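Side-chain contacts in minor fimbrium subunit Mfa5 (PDB 6TO1), which serves as an accessory subunit of the minor fimbriae, surface pili that mediate biofilm formation and adhesion to host cells and other oral bacteria: residues 147-152 with 361-366; 370-375 with 383-388. All blocks are in the same frame, centred on the assembly; numbering follows the deposited sequence.

Contact 1: 147-152 with 361-366; sequences KSAIAS and IGYDLG
Tyr363 lays its phenol ring along helix 143-160, overlapping one turn of it from Ser148 to Ser152. Ala149 CB sits over one face, 4.0 Å from Tyr363 CE1 and displaced toward the rim of the ring, so the methyl group covers the CE1 side and not the ring centre. The same ring carbon also grazes the helix backbone, with Tyr363 CE1 3.5 Å from Ala149 N. Ser148 OG comes up at the edge, 3.6 Å from Tyr363 CE1, a van der Waals approach to the ring carbon. The far end of the ring is fixed by a polar contact: Tyr363 OH donates to Ser152 OG at 2.7 Å, with the serine oxygen lying in the ring plane. Strand 357-362, whose end leads into Tyr363, belongs to the central mixed sheet of the von Willebrand factor type A domain, a Rossmann-like fold with helices on both faces; the contact therefore joins a covering helix to the residue just past a strand end. Ser152 OG passes the bond on, donating to Ser148 O at 2.7 Å. A chi1 of 59° turns this hydroxyl back over its own helix, between the backbone N and the carbonyl carbon. Ser148 O thus accepts twice, from Ser152 N in the usual helical bond and from Ser152 OG, the two donors arriving from opposite faces of the carbonyl plane. In this relay the directions are settled: tyrosine to serine, serine to carbonyl. Met233 of the neighbouring strand 227-234 and Leu393 of helix 390-395 each touch both Tyr363 and Ser152, which places the buried hydroxyl pair among apolar side chains. Beyond the ring, Asp364 OD1 accepts from Gly366 N at 3.0 Å, forming an Asx turn as the chain leaves the sheet.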
loop_
_atom_site.group_PDB
_atom_site.type_symbol
_atom_site.label_atom_id
_atom_site.label_comp_id
_atom_site.label_asym_id
_atom_site.label_seq_id
_atom_site.Cartn_x
_atom_site.Cartn_y
_atom_site.Cartn_z
ATOM N N LYS A 147 -31.803 12.469 23.844
ATOM C CA LYS A 147 -30.585 12.589 24.643
ATOM C C LYS A 147 -29.555 11.560 24.205
ATOM O O LYS A 147 -28.362 11.876 24.090
ATOM C CB LYS A 147 -30.905 12.474 26.143
ATOM C CG LYS A 147 -31.344 13.831 26.750
ATOM C CD LYS A 147 -32.304 13.679 27.942
ATOM C CE LYS A 147 -31.688 12.892 29.097
ATOM N NZ LYS A 147 -32.446 13.082 30.379
ATOM N N SER A 148 -30.004 10.331 23.890
ATOM C CA SER A 148 -29.088 9.279 23.460
ATOM C C SER A 148 -28.576 9.538 22.047
ATOM O O SER A 148 -27.411 9.262 21.745
ATOM C CB SER A 148 -29.783 7.912 23.517
ATOM O OG SER A 148 -28.921 6.891 23.075
ATOM N N ALA A 149 -29.431 10.060 21.164
ATOM C CA ALA A 149 -28.959 10.429 19.835
ATOM C C ALA A 149 -27.879 11.506 19.918
ATOM O O ALA A 149 -26.899 11.475 19.167
ATOM C CB ALA A 149 -30.131 10.914 18.981
ATOM N N ILE A 150 -28.052 12.475 20.822
ATOM C CA ILE A 150 -27.086 13.564 20.963
ATOM C C ILE A 150 -25.763 13.041 21.509
ATOM O O ILE A 150 -24.679 13.412 21.029
ATOM C CB ILE A 150 -27.678 14.667 21.862
ATOM C CG1 ILE A 150 -28.745 15.447 21.110
ATOM C CG2 ILE A 150 -26.597 15.591 22.395
ATOM C CD1 ILE A 150 -29.587 16.355 22.000
ATOM N N ALA A 151 -25.824 12.198 22.536
ATOM C CA ALA A 151 -24.609 11.647 23.116
ATOM C C ALA A 151 -23.899 10.724 22.131
ATOM O O ALA A 151 -22.676 10.816 21.946
ATOM C CB ALA A 151 -24.940 10.900 24.406
ATOM N N SER A 152 -24.658 9.820 21.481
ATOM C CA SER A 152 -24.037 8.850 20.592
ATOM C C SER A 152 -23.570 9.508 19.303
ATOM O O SER A 152 -22.546 9.109 18.745
ATOM C CB SER A 152 -25.006 7.687 20.286
ATOM O OG SER A 152 -26.205 8.127 19.675
ATOM N N ILE A 361 -30.040 3.227 12.838
ATOM C CA ILE A 361 -29.903 2.996 14.269
ATOM C C ILE A 361 -31.245 3.326 14.885
ATOM O O ILE A 361 -31.734 4.445 14.734
ATOM C CB ILE A 361 -28.786 3.861 14.880
ATOM C CG1 ILE A 361 -27.476 3.612 14.141
ATOM C CG2 ILE A 361 -28.664 3.583 16.350
ATOM C CD1 ILE A 361 -26.368 4.551 14.583
ATOM N N GLY A 362 -31.843 2.365 15.587
ATOM C CA GLY A 362 -33.190 2.521 16.090
ATOM C C GLY A 362 -33.179 2.888 17.562
ATOM O O GLY A 362 -32.711 2.115 18.398
ATOM N N TYR A 363 -33.702 4.068 17.874
ATOM C CA TYR A 363 -33.660 4.591 19.238
ATOM C C TYR A 363 -34.911 4.294 20.069
ATOM O O TYR A 363 -34.963 4.682 21.242
ATOM C CB TYR A 363 -33.384 6.104 19.185
ATOM C CG TYR A 363 -31.931 6.383 18.868
ATOM C CD1 TYR A 363 -31.032 6.736 19.865
ATOM C CD2 TYR A 363 -31.441 6.229 17.571
ATOM C CE1 TYR A 363 -29.716 6.968 19.578
ATOM C CE2 TYR A 363 -30.122 6.432 17.286
ATOM C CZ TYR A 363 -29.262 6.814 18.281
ATOM O OH TYR A 363 -27.943 7.008 17.981
ATOM N N ASP A 364 -35.906 3.608 19.514
ATOM C CA ASP A 364 -37.025 3.069 20.294
ATOM C C ASP A 364 -36.580 1.699 20.806
ATOM O O ASP A 364 -36.458 0.750 20.023
ATOM C CB ASP A 364 -38.282 2.961 19.433
ATOM C CG ASP A 364 -39.503 2.481 20.211
ATOM O OD1 ASP A 364 -39.340 1.905 21.298
ATOM O OD2 ASP A 364 -40.625 2.697 19.716
ATOM N N LEU A 365 -36.286 1.602 22.102
ATOM C CA LEU A 365 -35.757 0.363 22.665
ATOM C C LEU A 365 -36.844 -0.586 23.181
ATOM O O LEU A 365 -36.520 -1.586 23.835
ATOM C CB LEU A 365 -34.772 0.660 23.801
ATOM C CG LEU A 365 -33.621 1.617 23.458
ATOM C CD1 LEU A 365 -32.644 1.746 24.637
ATOM C CD2 LEU A 365 -32.861 1.154 22.255
ATOM N N GLY A 366 -38.099 -0.319 22.888
ATOM C CA GLY A 366 -39.208 -1.142 23.341
ATOM C C GLY A 366 -39.681 -2.204 22.363
ATOM O O GLY A 366 -40.764 -2.768 22.554
#

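Contact 2: 370-375 with 383-388; sequences LANNSL and NHFFTA. With PO4 (phosphate ion), chain D.
The Phe385 ring has the backbone carbonyl oxygen of Asn372 over one face, 4.0 Å above the plane and offset toward the rim; Leu375 CB approaches the ring obliquely, and the side-chain amide of Asn372 is turned 47° from the ring plane. Strand 357-362, helix 369-378 and strand 385-387 make a beta-alpha-beta unit, and the ring lies between its helix and its second strand. The local axes are 8.9 Å apart and run at 150°, nearly antiparallel, as expected when the chain returns along the helix before entering a strand parallel to the first. Phe385 spans the gap because its CG stands anti to the backbone N, carrying the ring out from the strand to the helix. There Leu375 CB lies 3.7 Å from Phe385 CD1 and equally near CE1, the two side chains crossing at about a right angle, while Leu375 CD1 adds a looser touch on CE1. The ring tip reaches one turn back along the helix, where Phe385 CZ is 3.9 Å from Asn372 CB. Thr360 of the adjoining strand also touches Phe385. Nearer the strand's end, Thr387 turns its methyl rather than its hydroxyl to the helix: CG2 is 4.0 Å from Asn372 ND2, a van der Waals approach to the amide nitrogen. A phosphate ion, probably from the crystallisation liquor, lies beside the helix and is hydrogen-bonded by Lys376 NZ. Asn373 ND2 is occupied by Asn260 O, and Asn373 OD1 comes within 2.6 Å of phosphate O2. Asn372 ND2 gives phosphate O1 a weak hydrogen bond at 3.4 Å, with an angle of 156° at the hydrogen.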
loop_
_atom_site.group_PDB
_atom_site.type_symbol
_atom_site.label_atom_id
_atom_site.label_comp_id
_atom_site.label_asym_id
_atom_site.label_seq_id
_atom_site.Cartn_x
_atom_site.Cartn_y
_atom_site.Cartn_z
ATOM N N LEU A 370 -42.901 -2.346 13.693
ATOM C CA LEU A 370 -43.022 -1.491 12.508
ATOM C C LEU A 370 -41.808 -0.577 12.384
ATOM O O LEU A 370 -41.241 -0.391 11.292
ATOM C CB LEU A 370 -44.292 -0.634 12.582
ATOM C CG LEU A 370 -44.470 0.492 11.570
ATOM C CD1 LEU A 370 -44.425 -0.053 10.154
ATOM C CD2 LEU A 370 -45.737 1.228 11.816
ATOM N N ALA A 371 -41.403 0.019 13.497
ATOM C CA ALA A 371 -40.291 0.964 13.471
ATOM C C ALA A 371 -38.983 0.264 13.166
ATOM O O ALA A 371 -38.223 0.708 12.301
ATOM C CB ALA A 371 -40.187 1.688 14.810
ATOM N N ASN A 372 -38.670 -0.801 13.915
ATOM C CA ASN A 372 -37.393 -1.464 13.709
ATOM C C ASN A 372 -37.317 -2.102 12.326
ATOM O O ASN A 372 -36.270 -2.045 11.661
ATOM C CB ASN A 372 -37.169 -2.509 14.800
ATOM C CG ASN A 372 -36.900 -1.885 16.156
ATOM O OD1 ASN A 372 -36.846 -0.673 16.287
ATOM N ND2 ASN A 372 -36.738 -2.727 17.175
ATOM N N ASN A 373 -38.407 -2.745 11.891
ATOM C CA ASN A 373 -38.401 -3.414 10.599
ATOM C C ASN A 373 -38.361 -2.414 9.459
ATOM O O ASN A 373 -37.732 -2.681 8.428
ATOM C CB ASN A 373 -39.613 -4.338 10.494
ATOM C CG ASN A 373 -39.491 -5.534 11.424
ATOM O OD1 ASN A 373 -38.498 -5.660 12.142
ATOM N ND2 ASN A 373 -40.484 -6.408 11.411
ATOM N N SER A 374 -39.016 -1.253 9.615
ATOM C CA SER A 374 -38.857 -0.190 8.625
ATOM C C SER A 374 -37.399 0.243 8.522
ATOM O O SER A 374 -36.861 0.388 7.420
ATOM C CB SER A 374 -39.751 0.997 8.967
ATOM O OG SER A 374 -41.092 0.678 8.723
ATOM N N LEU A 375 -36.734 0.442 9.667
ATOM C CA LEU A 375 -35.322 0.817 9.639
ATOM C C LEU A 375 -34.439 -0.304 9.094
ATOM O O LEU A 375 -33.433 -0.028 8.444
ATOM C CB LEU A 375 -34.864 1.246 11.040
ATOM C CG LEU A 375 -35.489 2.581 11.518
ATOM C CD1 LEU A 375 -35.107 2.783 12.980
ATOM C CD2 LEU A 375 -35.009 3.740 10.691
ATOM N N ASN A 383 -28.157 -6.361 8.687
ATOM C CA ASN A 383 -26.957 -6.236 9.502
ATOM C C ASN A 383 -26.419 -4.810 9.561
ATOM O O ASN A 383 -25.531 -4.544 10.372
ATOM C CB ASN A 383 -25.875 -7.171 8.977
ATOM C CG ASN A 383 -26.143 -8.627 9.343
ATOM O OD1 ASN A 383 -26.991 -8.919 10.193
ATOM N ND2 ASN A 383 -25.433 -9.543 8.700
ATOM N N HIS A 384 -26.922 -3.893 8.728
ATOM C CA HIS A 384 -26.589 -2.482 8.851
ATOM C C HIS A 384 -27.614 -1.706 9.676
ATOM O O HIS A 384 -27.572 -0.468 9.705
ATOM C CB HIS A 384 -26.453 -1.841 7.468
ATOM C CG HIS A 384 -25.176 -2.175 6.771
ATOM N ND1 HIS A 384 -24.892 -3.442 6.300
ATOM C CD2 HIS A 384 -24.106 -1.411 6.463
ATOM C CE1 HIS A 384 -23.711 -3.435 5.718
ATOM N NE2 HIS A 384 -23.208 -2.218 5.811
ATOM N N PHE A 385 -28.529 -2.403 10.335
ATOM C CA PHE A 385 -29.402 -1.839 11.348
ATOM C C PHE A 385 -28.972 -2.356 12.713
ATOM O O PHE A 385 -28.609 -3.533 12.852
ATOM C CB PHE A 385 -30.869 -2.242 11.102
ATOM C CG PHE A 385 -31.744 -2.048 12.281
ATOM C CD1 PHE A 385 -32.259 -0.801 12.582
ATOM C CD2 PHE A 385 -32.062 -3.114 13.118
ATOM C CE1 PHE A 385 -33.081 -0.615 13.671
ATOM C CE2 PHE A 385 -32.873 -2.921 14.227
ATOM C CZ PHE A 385 -33.393 -1.674 14.488
ATOM N N PHE A 386 -29.035 -1.502 13.726
ATOM C CA PHE A 386 -28.968 -1.983 15.099
ATOM C C PHE A 386 -29.760 -1.069 16.021
ATOM O O PHE A 386 -29.997 0.100 15.716
ATOM C CB PHE A 386 -27.506 -2.156 15.569
ATOM C CG PHE A 386 -26.668 -0.899 15.560
ATOM C CD1 PHE A 386 -26.687 -0.040 16.645
ATOM C CD2 PHE A 386 -25.822 -0.612 14.498
ATOM C CE1 PHE A 386 -25.904 1.101 16.662
ATOM C CE2 PHE A 386 -25.037 0.540 14.505
ATOM C CZ PHE A 386 -25.071 1.375 15.600
ATOM N N THR A 387 -30.224 -1.641 17.125
ATOM C CA THR A 387 -30.913 -0.857 18.135
ATOM C C THR A 387 -29.884 -0.105 18.969
ATOM O O THR A 387 -28.763 -0.568 19.166
ATOM C CB THR A 387 -31.764 -1.739 19.049
ATOM O OG1 THR A 387 -30.919 -2.738 19.627
ATOM C CG2 THR A 387 -32.877 -2.417 18.257
ATOM N N ALA A 388 -30.288 1.055 19.476
ATOM C CA ALA A 388 -29.375 1.942 20.183
ATOM C C ALA A 388 -29.205 1.520 21.646
ATOM O O ALA A 388 -29.437 2.291 22.578
ATOM C CB ALA A 388 -29.882 3.371 20.083
HETATM P P PO4 D . -37.544 -6.475 15.657
HETATM O O1 PO4 D . -36.190 -5.882 15.980
HETATM O O2 PO4 D . -37.583 -6.951 14.221
HETATM O O3 PO4 D . -37.817 -7.691 16.513
HETATM O O4 PO4 D . -38.630 -5.450 15.870
#

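How the contacts relate
From the N terminus, the chain reaches helix 143-160 after three strands; 208 residues separate 147-152 from 361-366, so contact 1 closes a long loop spanning much of the domain. Contact 2 follows in series, neither nested nor crossed, and closes a loop of seven residues between 370-375 and 383-388. Their centres are about 12 Å apart, and the contacts touch in the sheet, where strands 357-362 and 385-387 are parallel neighbours. Gly362 supplies the junction: its N lies 2.9 Å from Phe386 O and its O equally far from Ala388 N, probable hydrogen bonds. Contact 1 ties helix 143-160 to the end of strand 357-362, contact 2 helix 369-378 to edge strand 385-387, the helices lying on opposite sheet faces.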